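Local coordinates for LRR receptor-like serine/threonine-protein kinase RGI3 (Arabidopsis thaliana, PDB 5HZ0), which acts as a cell-surface receptor for RGF peptide hormones, which maintain the root stem cell niche, and pairs with SERK co-receptors once the peptide is bound, at residues A[468-474]-A[491-497]; A[226-232]-A[249-255]; A[232-238]-A[255-261]. The protein carries 5 engineered substitutions. All blocks are in the same frame, centred on the assembly; numbering follows the deposited sequence.

Interaction 1 of 3, residues A[468-474]-A[491-497]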
loop_
_atom_site.group_PDB
_atom_site.type_symbol
_atom_site.label_atom_id
_atom_site.label_comp_id
_atom_site.label_asym_id
_atom_site.label_seq_id
_atom_site.Cartn_x
_atom_site.Cartn_y
_atom_site.Cartn_z
ATOM N N PRO A 468 8.336 25.586 12.763
ATOM C CA PRO A 468 8.850 24.538 13.656
ATOM C C PRO A 468 10.142 23.918 13.162
ATOM O O PRO A 468 10.291 23.674 11.967
ATOM C CB PRO A 468 7.729 23.492 13.672
ATOM C CG PRO A 468 6.895 23.783 12.500
ATOM C CD PRO A 468 7.001 25.257 12.243
ATOM N N LYS A 469 11.047 23.618 14.086
ATOM C CA LYS A 469 12.412 23.236 13.731
ATOM C C LYS A 469 12.530 21.774 13.301
ATOM O O LYS A 469 13.611 21.295 12.955
ATOM C CB LYS A 469 13.352 23.535 14.899
ATOM C CG LYS A 469 13.351 25.002 15.326
ATOM C CD LYS A 469 14.511 25.281 16.271
ATOM C CE LYS A 469 14.415 26.655 16.919
ATOM N NZ LYS A 469 15.640 26.948 17.721
ATOM N N SER A 470 11.408 21.070 13.324
ATOM C CA SER A 470 11.366 19.678 12.896
ATOM C C SER A 470 11.109 19.537 11.401
ATOM O O SER A 470 11.106 18.416 10.886
ATOM C CB SER A 470 10.273 18.933 13.663
ATOM O OG SER A 470 9.012 19.545 13.443
ATOM N N LEU A 471 10.887 20.670 10.725
ATOM C CA LEU A 471 10.614 20.709 9.277
ATOM C C LEU A 471 11.688 20.067 8.391
ATOM O O LEU A 471 12.885 20.267 8.561
ATOM C CB LEU A 471 10.272 22.132 8.793
ATOM C CG LEU A 471 8.770 22.434 8.971
ATOM C CD1 LEU A 471 8.412 23.906 8.849
ATOM C CD2 LEU A 471 7.939 21.582 8.007
ATOM N N LYS A 472 11.212 19.257 7.462
ATOM C CA LYS A 472 12.036 18.558 6.507
ATOM C C LYS A 472 11.793 19.197 5.138
ATOM O O LYS A 472 12.746 19.578 4.423
ATOM C CB LYS A 472 11.723 17.063 6.496
ATOM C CG LYS A 472 12.288 16.275 7.686
ATOM C CD LYS A 472 12.381 14.790 7.327
ATOM C CE LYS A 472 12.384 13.896 8.553
ATOM N NZ LYS A 472 13.631 14.069 9.342
ATOM N N PHE A 473 10.516 19.225 4.751
ATOM C CA PHE A 473 10.098 19.759 3.464
ATOM C C PHE A 473 9.354 21.096 3.611
ATOM O O PHE A 473 8.404 21.206 4.383
ATOM C CB PHE A 473 9.232 18.718 2.741
ATOM C CG PHE A 473 8.790 19.130 1.350
ATOM C CD1 PHE A 473 7.692 19.962 1.168
ATOM C CD2 PHE A 473 9.466 18.664 0.221
ATOM C CE1 PHE A 473 7.283 20.331 -0.100
ATOM C CE2 PHE A 473 9.060 19.030 -1.044
ATOM C CZ PHE A 473 7.965 19.867 -1.202
ATOM N N ILE A 474 9.778 22.103 2.848
ATOM C CA ILE A 474 9.072 23.384 2.798
ATOM C C ILE A 474 8.847 23.826 1.359
ATOM O O ILE A 474 9.802 23.977 0.623
ATOM C CB ILE A 474 9.852 24.499 3.512
ATOM C CG1 ILE A 474 9.921 24.233 5.012
ATOM C CG2 ILE A 474 9.209 25.862 3.267
ATOM C CD1 ILE A 474 10.663 25.313 5.756
ATOM N N LEU A 491 17.994 28.015 11.483
ATOM C CA LEU A 491 17.578 27.220 12.636
ATOM C C LEU A 491 16.978 25.879 12.255
ATOM O O LEU A 491 16.974 24.957 13.066
ATOM C CB LEU A 491 16.615 27.999 13.540
ATOM C CG LEU A 491 17.267 29.257 14.115
ATOM C CD1 LEU A 491 16.322 30.040 15.035
ATOM C CD2 LEU A 491 18.565 28.872 14.822
ATOM N N LEU A 492 16.499 25.740 11.022
ATOM C CA LEU A 492 15.936 24.453 10.651
ATOM C C LEU A 492 17.060 23.619 10.056
ATOM O O LEU A 492 17.430 23.791 8.905
ATOM C CB LEU A 492 14.811 24.633 9.636
ATOM C CG LEU A 492 13.944 25.888 9.779
ATOM C CD1 LEU A 492 13.152 26.137 8.502
ATOM C CD2 LEU A 492 13.001 25.790 10.959
ATOM N N THR A 493 17.545 22.672 10.855
ATOM C CA THR A 493 18.697 21.840 10.526
ATOM C C THR A 493 18.275 20.484 9.993
ATOM O O THR A 493 19.112 19.638 9.671
ATOM C CB THR A 493 19.576 21.615 11.770
ATOM O OG1 THR A 493 18.849 20.857 12.751
ATOM C CG2 THR A 493 20.004 22.955 12.371
ATOM N N GLU A 494 16.967 20.260 9.944
ATOM C CA GLU A 494 16.422 19.034 9.383
ATOM C C GLU A 494 15.972 19.260 7.949
ATOM O O GLU A 494 15.558 18.327 7.271
ATOM C CB GLU A 494 15.233 18.564 10.224
ATOM C CG GLU A 494 15.540 18.445 11.700
ATOM C CD GLU A 494 16.446 17.272 12.008
ATOM O OE1 GLU A 494 15.916 16.241 12.481
ATOM O OE2 GLU A 494 17.678 17.376 11.785
ATOM N N LEU A 495 16.063 20.497 7.486
ATOM C CA LEU A 495 15.429 20.851 6.226
ATOM C C LEU A 495 16.166 20.155 5.081
ATOM O O LEU A 495 17.339 20.398 4.848
ATOM C CB LEU A 495 15.500 22.370 6.054
ATOM C CG LEU A 495 14.570 23.086 5.088
ATOM C CD1 LEU A 495 13.134 22.636 5.306
ATOM C CD2 LEU A 495 14.700 24.585 5.308
ATOM N N THR A 496 15.462 19.269 4.392
ATOM C CA THR A 496 15.987 18.609 3.206
ATOM C C THR A 496 15.759 19.423 1.916
ATOM O O THR A 496 16.607 19.464 1.026
ATOM C CB THR A 496 15.437 17.164 3.073
ATOM O OG1 THR A 496 15.859 16.606 1.826
ATOM C CG2 THR A 496 13.915 17.138 3.130
ATOM N N LYS A 497 14.584 20.040 1.830
ATOM C CA LYS A 497 14.103 20.680 0.619
ATOM C C LYS A 497 13.426 21.984 0.962
ATOM O O LYS A 497 12.483 21.991 1.756
ATOM C CB LYS A 497 13.091 19.779 -0.083
ATOM C CG LYS A 497 13.660 18.444 -0.472
ATOM C CD LYS A 497 12.783 17.708 -1.442
ATOM C CE LYS A 497 13.384 16.357 -1.738
ATOM N NZ LYS A 497 12.460 15.608 -2.616
#

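Interaction 2 of 3, residues A[226-232]-A[249-255]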
loop_
_atom_site.group_PDB
_atom_site.type_symbol
_atom_site.label_atom_id
_atom_site.label_comp_id
_atom_site.label_asym_id
_atom_site.label_seq_id
_atom_site.Cartn_x
_atom_site.Cartn_y
_atom_site.Cartn_z
ATOM N N ILE A 226 -24.329 -17.287 -5.815
ATOM C CA ILE A 226 -23.609 -17.019 -4.581
ATOM C C ILE A 226 -24.524 -16.410 -3.494
ATOM O O ILE A 226 -24.258 -16.543 -2.307
ATOM C CB ILE A 226 -22.316 -16.203 -4.855
ATOM C CG1 ILE A 226 -21.257 -17.141 -5.418
ATOM C CG2 ILE A 226 -21.774 -15.545 -3.597
ATOM C CD1 ILE A 226 -19.870 -16.862 -4.911
ATOM N N GLY A 227 -25.639 -15.816 -3.900
ATOM C CA GLY A 227 -26.574 -15.252 -2.937
ATOM C C GLY A 227 -27.438 -16.294 -2.231
ATOM O O GLY A 227 -28.179 -15.981 -1.301
ATOM N N GLY A 228 -27.357 -17.540 -2.676
ATOM C CA GLY A 228 -28.145 -18.596 -2.072
ATOM C C GLY A 228 -27.310 -19.359 -1.072
ATOM O O GLY A 228 -27.756 -20.373 -0.533
ATOM N N LEU A 229 -26.100 -18.869 -0.802
ATOM C CA LEU A 229 -25.284 -19.485 0.235
ATOM C C LEU A 229 -25.567 -18.759 1.570
ATOM O O LEU A 229 -25.051 -17.660 1.827
ATOM C CB LEU A 229 -23.799 -19.362 -0.142
ATOM C CG LEU A 229 -23.325 -20.014 -1.454
ATOM C CD1 LEU A 229 -21.813 -19.931 -1.628
ATOM C CD2 LEU A 229 -23.768 -21.448 -1.564
ATOM N N LYS A 230 -26.319 -19.415 2.450
ATOM C CA LYS A 230 -26.853 -18.749 3.647
ATOM C C LYS A 230 -25.853 -18.622 4.790
ATOM O O LYS A 230 -26.042 -17.789 5.671
ATOM C CB LYS A 230 -28.138 -19.417 4.159
ATOM C CG LYS A 230 -29.262 -19.537 3.131
ATOM C CD LYS A 230 -29.560 -18.215 2.383
ATOM C CE LYS A 230 -30.669 -18.425 1.331
ATOM N NZ LYS A 230 -30.735 -17.381 0.265
ATOM N N LYS A 231 -24.795 -19.433 4.772
ATOM C CA LYS A 231 -23.763 -19.371 5.804
ATOM C C LYS A 231 -22.550 -18.526 5.415
ATOM O O LYS A 231 -21.613 -18.405 6.206
ATOM C CB LYS A 231 -23.279 -20.773 6.203
ATOM C CG LYS A 231 -24.358 -21.812 6.448
ATOM C CD LYS A 231 -25.166 -21.513 7.675
ATOM C CE LYS A 231 -26.028 -22.714 8.047
ATOM N NZ LYS A 231 -25.197 -23.936 8.279
ATOM N N LEU A 232 -22.560 -17.955 4.208
ATOM C CA LEU A 232 -21.424 -17.171 3.692
ATOM C C LEU A 232 -20.988 -16.024 4.615
ATOM O O LEU A 232 -21.803 -15.211 5.041
ATOM C CB LEU A 232 -21.765 -16.604 2.312
ATOM C CG LEU A 232 -20.631 -15.977 1.489
ATOM C CD1 LEU A 232 -19.574 -17.027 1.217
ATOM C CD2 LEU A 232 -21.157 -15.379 0.178
ATOM N N GLU A 249 -28.431 -10.551 -5.037
ATOM C CA GLU A 249 -28.721 -11.652 -4.148
ATOM C C GLU A 249 -27.775 -11.752 -2.955
ATOM O O GLU A 249 -28.094 -12.435 -1.988
ATOM C CB GLU A 249 -28.716 -12.958 -4.940
ATOM C CG GLU A 249 -29.945 -13.140 -5.817
ATOM C CD GLU A 249 -29.968 -12.206 -6.987
ATOM O OE1 GLU A 249 -28.880 -11.732 -7.387
ATOM O OE2 GLU A 249 -31.066 -11.949 -7.517
ATOM N N LEU A 250 -26.619 -11.089 -3.024
ATOM C CA LEU A 250 -25.693 -11.060 -1.893
ATOM C C LEU A 250 -26.346 -10.466 -0.631
ATOM O O LEU A 250 -25.957 -10.802 0.484
ATOM C CB LEU A 250 -24.414 -10.291 -2.228
ATOM C CG LEU A 250 -23.392 -11.037 -3.073
ATOM C CD1 LEU A 250 -22.230 -10.121 -3.425
ATOM C CD2 LEU A 250 -22.900 -12.278 -2.360
ATOM N N GLY A 251 -27.351 -9.611 -0.814
ATOM C CA GLY A 251 -28.107 -9.089 0.305
ATOM C C GLY A 251 -28.853 -10.153 1.105
ATOM O O GLY A 251 -29.393 -9.869 2.172
ATOM N N ASN A 252 -28.883 -11.370 0.573
ATOM C CA ASN A 252 -29.545 -12.536 1.175
ATOM C C ASN A 252 -28.636 -13.428 2.031
ATOM O O ASN A 252 -28.993 -14.559 2.350
ATOM C CB ASN A 252 -30.262 -13.378 0.112
ATOM C CG ASN A 252 -31.169 -12.549 -0.753
ATOM O OD1 ASN A 252 -31.651 -11.497 -0.324
ATOM N ND2 ASN A 252 -31.393 -13.000 -1.991
ATOM N N CYS A 253 -27.442 -12.942 2.341
ATOM C CA CYS A 253 -26.469 -13.726 3.090
ATOM C C CYS A 253 -26.279 -13.057 4.452
ATOM O O CYS A 253 -25.421 -12.189 4.618
ATOM C CB CYS A 253 -25.136 -13.777 2.339
ATOM S SG CYS A 253 -25.213 -14.557 0.695
ATOM N N PRO A 254 -27.112 -13.456 5.427
ATOM C CA PRO A 254 -27.218 -12.767 6.715
ATOM C C PRO A 254 -25.897 -12.696 7.454
ATOM O O PRO A 254 -25.711 -11.778 8.240
ATOM C CB PRO A 254 -28.224 -13.627 7.503
ATOM C CG PRO A 254 -28.943 -14.403 6.500
ATOM C CD PRO A 254 -27.967 -14.655 5.383
ATOM N N GLU A 255 -24.997 -13.638 7.207
ATOM C CA GLU A 255 -23.750 -13.706 7.965
ATOM C C GLU A 255 -22.569 -13.009 7.314
ATOM O O GLU A 255 -21.453 -13.128 7.793
ATOM C CB GLU A 255 -23.366 -15.154 8.263
ATOM C CG GLU A 255 -24.402 -15.923 9.055
ATOM C CD GLU A 255 -23.864 -17.259 9.517
ATOM O OE1 GLU A 255 -22.703 -17.583 9.168
ATOM O OE2 GLU A 255 -24.593 -17.988 10.229
#

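Interaction 3 of 3, residues A[232-238]-A[255-261]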
loop_
_atom_site.group_PDB
_atom_site.type_symbol
_atom_site.label_atom_id
_atom_site.label_comp_id
_atom_site.label_asym_id
_atom_site.label_seq_id
_atom_site.Cartn_x
_atom_site.Cartn_y
_atom_site.Cartn_z
ATOM N N LEU A 232 -22.560 -17.955 4.208
ATOM C CA LEU A 232 -21.424 -17.171 3.692
ATOM C C LEU A 232 -20.988 -16.024 4.615
ATOM O O LEU A 232 -21.803 -15.211 5.041
ATOM C CB LEU A 232 -21.765 -16.604 2.312
ATOM C CG LEU A 232 -20.631 -15.977 1.489
ATOM C CD1 LEU A 232 -19.574 -17.027 1.217
ATOM C CD2 LEU A 232 -21.157 -15.379 0.178
ATOM N N GLN A 233 -19.700 -15.950 4.908
ATOM C CA GLN A 233 -19.186 -14.934 5.825
ATOM C C GLN A 233 -18.207 -13.992 5.127
ATOM O O GLN A 233 -18.344 -12.771 5.190
ATOM C CB GLN A 233 -18.574 -15.552 7.096
ATOM C CG GLN A 233 -19.468 -16.618 7.728
ATOM C CD GLN A 233 -19.016 -17.060 9.116
ATOM O OE1 GLN A 233 -18.054 -16.537 9.668
ATOM N NE2 GLN A 233 -19.714 -18.041 9.676
ATOM N N SER A 234 -17.159 -14.553 4.548
ATOM C CA SER A 234 -16.170 -13.709 3.898
ATOM C C SER A 234 -15.995 -14.073 2.427
ATOM O O SER A 234 -15.847 -15.240 2.052
ATOM C CB SER A 234 -14.840 -13.755 4.643
ATOM O OG SER A 234 -14.353 -15.079 4.710
ATOM N N LEU A 235 -16.064 -13.058 1.589
ATOM C CA LEU A 235 -15.896 -13.249 0.165
ATOM C C LEU A 235 -14.696 -12.390 -0.291
ATOM O O LEU A 235 -14.792 -11.163 -0.360
ATOM C CB LEU A 235 -17.203 -12.833 -0.516
ATOM C CG LEU A 235 -17.505 -13.208 -1.962
ATOM C CD1 LEU A 235 -17.462 -14.711 -2.170
ATOM C CD2 LEU A 235 -18.862 -12.651 -2.379
ATOM N N LEU A 236 -13.562 -13.021 -0.590
ATOM C CA LEU A 236 -12.441 -12.250 -1.140
ATOM C C LEU A 236 -12.232 -12.655 -2.586
ATOM O O LEU A 236 -11.627 -13.694 -2.881
ATOM C CB LEU A 236 -11.149 -12.490 -0.342
ATOM C CG LEU A 236 -11.123 -12.065 1.130
ATOM C CD1 LEU A 236 -9.857 -12.554 1.830
ATOM C CD2 LEU A 236 -11.248 -10.562 1.256
ATOM N N LEU A 237 -12.603 -11.770 -3.486
ATOM C CA LEU A 237 -12.494 -11.944 -4.917
ATOM C C LEU A 237 -11.584 -10.897 -5.565
ATOM O O LEU A 237 -11.565 -10.734 -6.738
ATOM C CB LEU A 237 -13.913 -11.929 -5.504
ATOM C CG LEU A 237 -14.994 -12.942 -5.142
ATOM C CD1 LEU A 237 -16.063 -12.804 -6.039
ATOM C CD2 LEU A 237 -14.541 -14.330 -5.192
ATOM N N TRP A 238 -10.851 -10.181 -4.758
ATOM C CA TRP A 238 -10.027 -9.071 -5.217
ATOM C C TRP A 238 -8.842 -9.397 -6.165
ATOM O O TRP A 238 -8.116 -10.348 -5.981
ATOM C CB TRP A 238 -9.570 -8.111 -4.062
ATOM C CG TRP A 238 -8.648 -8.678 -3.036
ATOM C CD1 TRP A 238 -9.005 -9.395 -1.975
ATOM C CD2 TRP A 238 -7.240 -8.580 -2.976
ATOM N NE1 TRP A 238 -7.952 -9.747 -1.259
ATOM C CE2 TRP A 238 -6.840 -9.239 -1.832
ATOM C CE3 TRP A 238 -6.269 -7.978 -3.774
ATOM C CZ2 TRP A 238 -5.519 -9.355 -1.464
ATOM C CZ3 TRP A 238 -4.986 -8.056 -3.398
ATOM C CH2 TRP A 238 -4.604 -8.743 -2.255
ATOM N N GLU A 255 -24.997 -13.638 7.207
ATOM C CA GLU A 255 -23.750 -13.706 7.965
ATOM C C GLU A 255 -22.569 -13.009 7.314
ATOM O O GLU A 255 -21.453 -13.128 7.793
ATOM C CB GLU A 255 -23.366 -15.154 8.263
ATOM C CG GLU A 255 -24.402 -15.923 9.055
ATOM C CD GLU A 255 -23.864 -17.259 9.517
ATOM O OE1 GLU A 255 -22.703 -17.583 9.168
ATOM O OE2 GLU A 255 -24.593 -17.988 10.229
ATOM N N LEU A 256 -22.793 -12.298 6.220
ATOM C CA LEU A 256 -21.666 -11.824 5.439
ATOM C C LEU A 256 -21.061 -10.602 6.120
ATOM O O LEU A 256 -21.699 -9.562 6.243
ATOM C CB LEU A 256 -22.188 -11.464 4.053
ATOM C CG LEU A 256 -21.257 -11.212 2.874
ATOM C CD1 LEU A 256 -20.206 -12.300 2.784
ATOM C CD2 LEU A 256 -22.102 -11.159 1.605
ATOM N N TRP A 257 -19.840 -10.741 6.615
ATOM C CA TRP A 257 -19.202 -9.617 7.289
ATOM C C TRP A 257 -18.100 -8.913 6.503
ATOM O O TRP A 257 -17.763 -7.755 6.787
ATOM C CB TRP A 257 -18.697 -10.052 8.671
ATOM C CG TRP A 257 -17.509 -10.955 8.629
ATOM C CD1 TRP A 257 -17.512 -12.308 8.527
ATOM C CD2 TRP A 257 -16.137 -10.559 8.693
ATOM N NE1 TRP A 257 -16.230 -12.781 8.534
ATOM C CE2 TRP A 257 -15.367 -11.724 8.636
ATOM C CE3 TRP A 257 -15.493 -9.331 8.812
ATOM C CZ2 TRP A 257 -13.986 -11.701 8.689
ATOM C CZ3 TRP A 257 -14.123 -9.310 8.875
ATOM C CH2 TRP A 257 -13.384 -10.487 8.811
ATOM N N LEU A 258 -17.578 -9.593 5.487
ATOM C CA LEU A 258 -16.504 -9.042 4.654
ATOM C C LEU A 258 -16.799 -9.299 3.174
ATOM O O LEU A 258 -17.107 -10.421 2.777
ATOM C CB LEU A 258 -15.120 -9.595 5.071
ATOM C CG LEU A 258 -13.896 -9.321 4.155
ATOM C CD1 LEU A 258 -13.798 -7.880 3.672
ATOM C CD2 LEU A 258 -12.588 -9.704 4.818
ATOM N N ILE A 259 -16.749 -8.232 2.383
ATOM C CA ILE A 259 -16.855 -8.312 0.930
ATOM C C ILE A 259 -15.722 -7.510 0.282
ATOM O O ILE A 259 -15.643 -6.296 0.444
ATOM C CB ILE A 259 -18.199 -7.739 0.414
ATOM C CG1 ILE A 259 -19.380 -8.509 0.987
ATOM C CG2 ILE A 259 -18.238 -7.750 -1.143
ATOM C CD1 ILE A 259 -20.723 -7.991 0.521
ATOM N N ASP A 260 -14.839 -8.183 -0.444
ATOM C CA ASP A 260 -13.781 -7.461 -1.143
ATOM C C ASP A 260 -13.749 -7.863 -2.614
ATOM O O ASP A 260 -13.367 -8.984 -2.971
ATOM C CB ASP A 260 -12.443 -7.740 -0.474
ATOM C CG ASP A 260 -11.370 -6.757 -0.871
ATOM O OD1 ASP A 260 -11.491 -6.119 -1.937
ATOM O OD2 ASP A 260 -10.387 -6.636 -0.112
ATOM N N PHE A 261 -14.220 -6.940 -3.446
ATOM C CA PHE A 261 -14.208 -7.040 -4.911
ATOM C C PHE A 261 -13.183 -6.096 -5.547
ATOM O O PHE A 261 -13.265 -5.808 -6.731
ATOM C CB PHE A 261 -15.596 -6.803 -5.499
ATOM C CG PHE A 261 -16.653 -7.770 -5.018
ATOM C CD1 PHE A 261 -16.314 -8.989 -4.474
ATOM C CD2 PHE A 261 -17.990 -7.451 -5.130
ATOM C CE1 PHE A 261 -17.287 -9.867 -4.050
ATOM C CE2 PHE A 261 -18.954 -8.329 -4.727
ATOM C CZ PHE A 261 -18.605 -9.537 -4.182
#

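Interaction 1 of 3, residues A[468-474]-A[491-497]
Lys469, Lys472 and Glu494 lose the most surface in this contact. Lys469 begins it. Its chain is extended beyond CG and runs out over the backbone of Leu491, with Lys469 CD 4.1 Å from Leu491 O. Lys469 CA rests on the methyl CD2 of Leu492, 3.8 Å away. Glu494 comes in from the following coil. Its chain is bent at chi2 (-71°), and Glu494 CG lies 3.7 Å from Lys469 O while CB lies close to Leu471 O. The carboxylate ends near the ammonium of Lys472. Lys472 NZ is 4.4 Å from Glu494 OE1, beyond a salt bridge, and forms a long, weak ion pair with Glu449. The attraction is therefore probably diffuse.

The backbone of Lys472 does more. Lys472 O is gripped by two donors, Thr496 N at 2.7 Å and Lys497 N at 3.2 Å. The Thr496 bond falls on a lone pair in the carbonyl plane. Ile474 N to Lys497 O, 2.9 Å, flanks the parallel bridge of Phe473 with Lys497, where the strands begin. Ile474 crosses Leu495 at about a right angle, and Ile474 CG1 lies 3.6 Å from Leu495 CD1. The lysines and Glu494 thus lie toward solvent, and Ile474, Leu492 and Leu495 are buried. This is the entry into the short parallel strands of successive leucine-rich repeats, stacked as a solenoid in the receptor ectodomain.

Interaction 2 of 3, residues A[226-232]-A[249-255]
Cys253 tucks its thiol under the turn of 226-232, where Cys253 SG lies 3.3 Å from Leu229 O and 3.7 Å from Ile226 O. SG is anti to the carbonyl carbon (chi1 -61°), which sends it inward, and Leu232 CD2 closes over Cys253 SG at 4.2 Å. Beside it the two short 3-10 segments lie against each other. Gly227 has no side chain, so Gly227 CA can come to 3.3 Å from Glu249 O; a CB there would collide with CB of Glu249. Ile226 and Leu250 lie side by side and point the same way, with Ile226 CG2 3.7 Å from Leu250 CD2.

The outer side is polar. Lys230 bends at chi2 (-49°) and folds back alongside Asn252, with Lys230 CD 3.7 Å from Asn252 O. Its NZ makes a weak hydrogen bond back to Gly227 O. Glu255 CB lies 3.6 Å from Leu232 O. The extended Glu255 chain runs past Lys230 and Lys231, and OE1 takes a weak hydrogen bond from Gln233 NE2. Across this contact the union is packing rather than clear hydrogen bonding. Lys231 instead reaches back to a salt bridge with Glu207.

Both segments are coil and 3-10 turns on the approach to parallel strands. Segment 226-232 leads into strand 234-236. Segment 249-255 leads into strand 258-260. Ile226 packs back on Ile202, and Leu250 reaches forward to Phe261, just past the second strand.

Interaction 3 of 3, residues A[232-238]-A[255-261]
Asp260 stands between Leu236 and Trp238 of the preceding repeat. Asp260 CB touches the methyl CD2 of Leu236 at 3.5 Å. With the carboxyl group anti to the backbone N (chi1 -164°), Asp260 CG comes 3.7 Å from Trp238 CD1. Asp260 OD1 lies 3.5 Å from Trp238 CB and is hydrogen-bonded to Ser262. Asp260 OD2 is 3.6 Å from Trp238 CD1 and hydrogen-bonds the backbone of the bound peptide. The carboxylate and indole planes are 23° apart, but the two side chains cross obliquely. Trp238 stacks on Tyr214 and gives its own NE1 to the peptide backbone. With an alanine in place of Asp260, Ser262 and the peptide backbone would probably lose their carboxylate partner, and a gap would open beside the indole.

Strands 234-236 and 258-260 pair 11° from parallel. Gln233 O takes two donors, Trp257 N and Leu258 N. The extended Gln233 side chain reaches Glu255 in a weak hydrogen bond from NE2 to OE1, amide and carboxylate planes well apart, and its CB packs on Trp257 CD1. The ladder continues from Leu235 N to Leu258 O. Then Leu235 O receives Asp260 N at 3.0 Å, and Leu237 N gives to Asp260 O at 2.9 Å. On the opposite face Leu235 CD2 meets the edge of the Phe261 ring, 3.6 Å from Phe261 CZ. Ile259 CG2 sits over the centre of one ring face, and the Leu237 side chain lies beside that of Phe261, pointing the same way.

The two faces differ in chemistry. The Phe261 side is an apolar filling typical of leucine-rich repeats. The Asp260 side offers the hormone backbone both an acceptor and an indole N-H donor. That agrees with the place of Asp260 in the small-peptide recognition motif, which also includes Phe261.

Interactions 2 and 3 are neighbours, with centres 10 Å apart. They share Leu232 and Glu255, and their segments alternate along the chain. They also touch directly, for Leu250 CD1 meets Phe261 CZ at 3.7 Å. Interaction 2 joins the turns of two repeats and interaction 3 the strands those turns feed, so together they couple adjacent coils. Interaction 1 comes later in the chain, past its centre on the other side. It lies 54 Å from interaction 2 and 45 Å from interaction 3, between centres. Its strands 473-475 and 497-499 belong to the same run of parallel strands as 234-236 and 258-260. Of the three, interaction 3 is the one that meets the bound peptide.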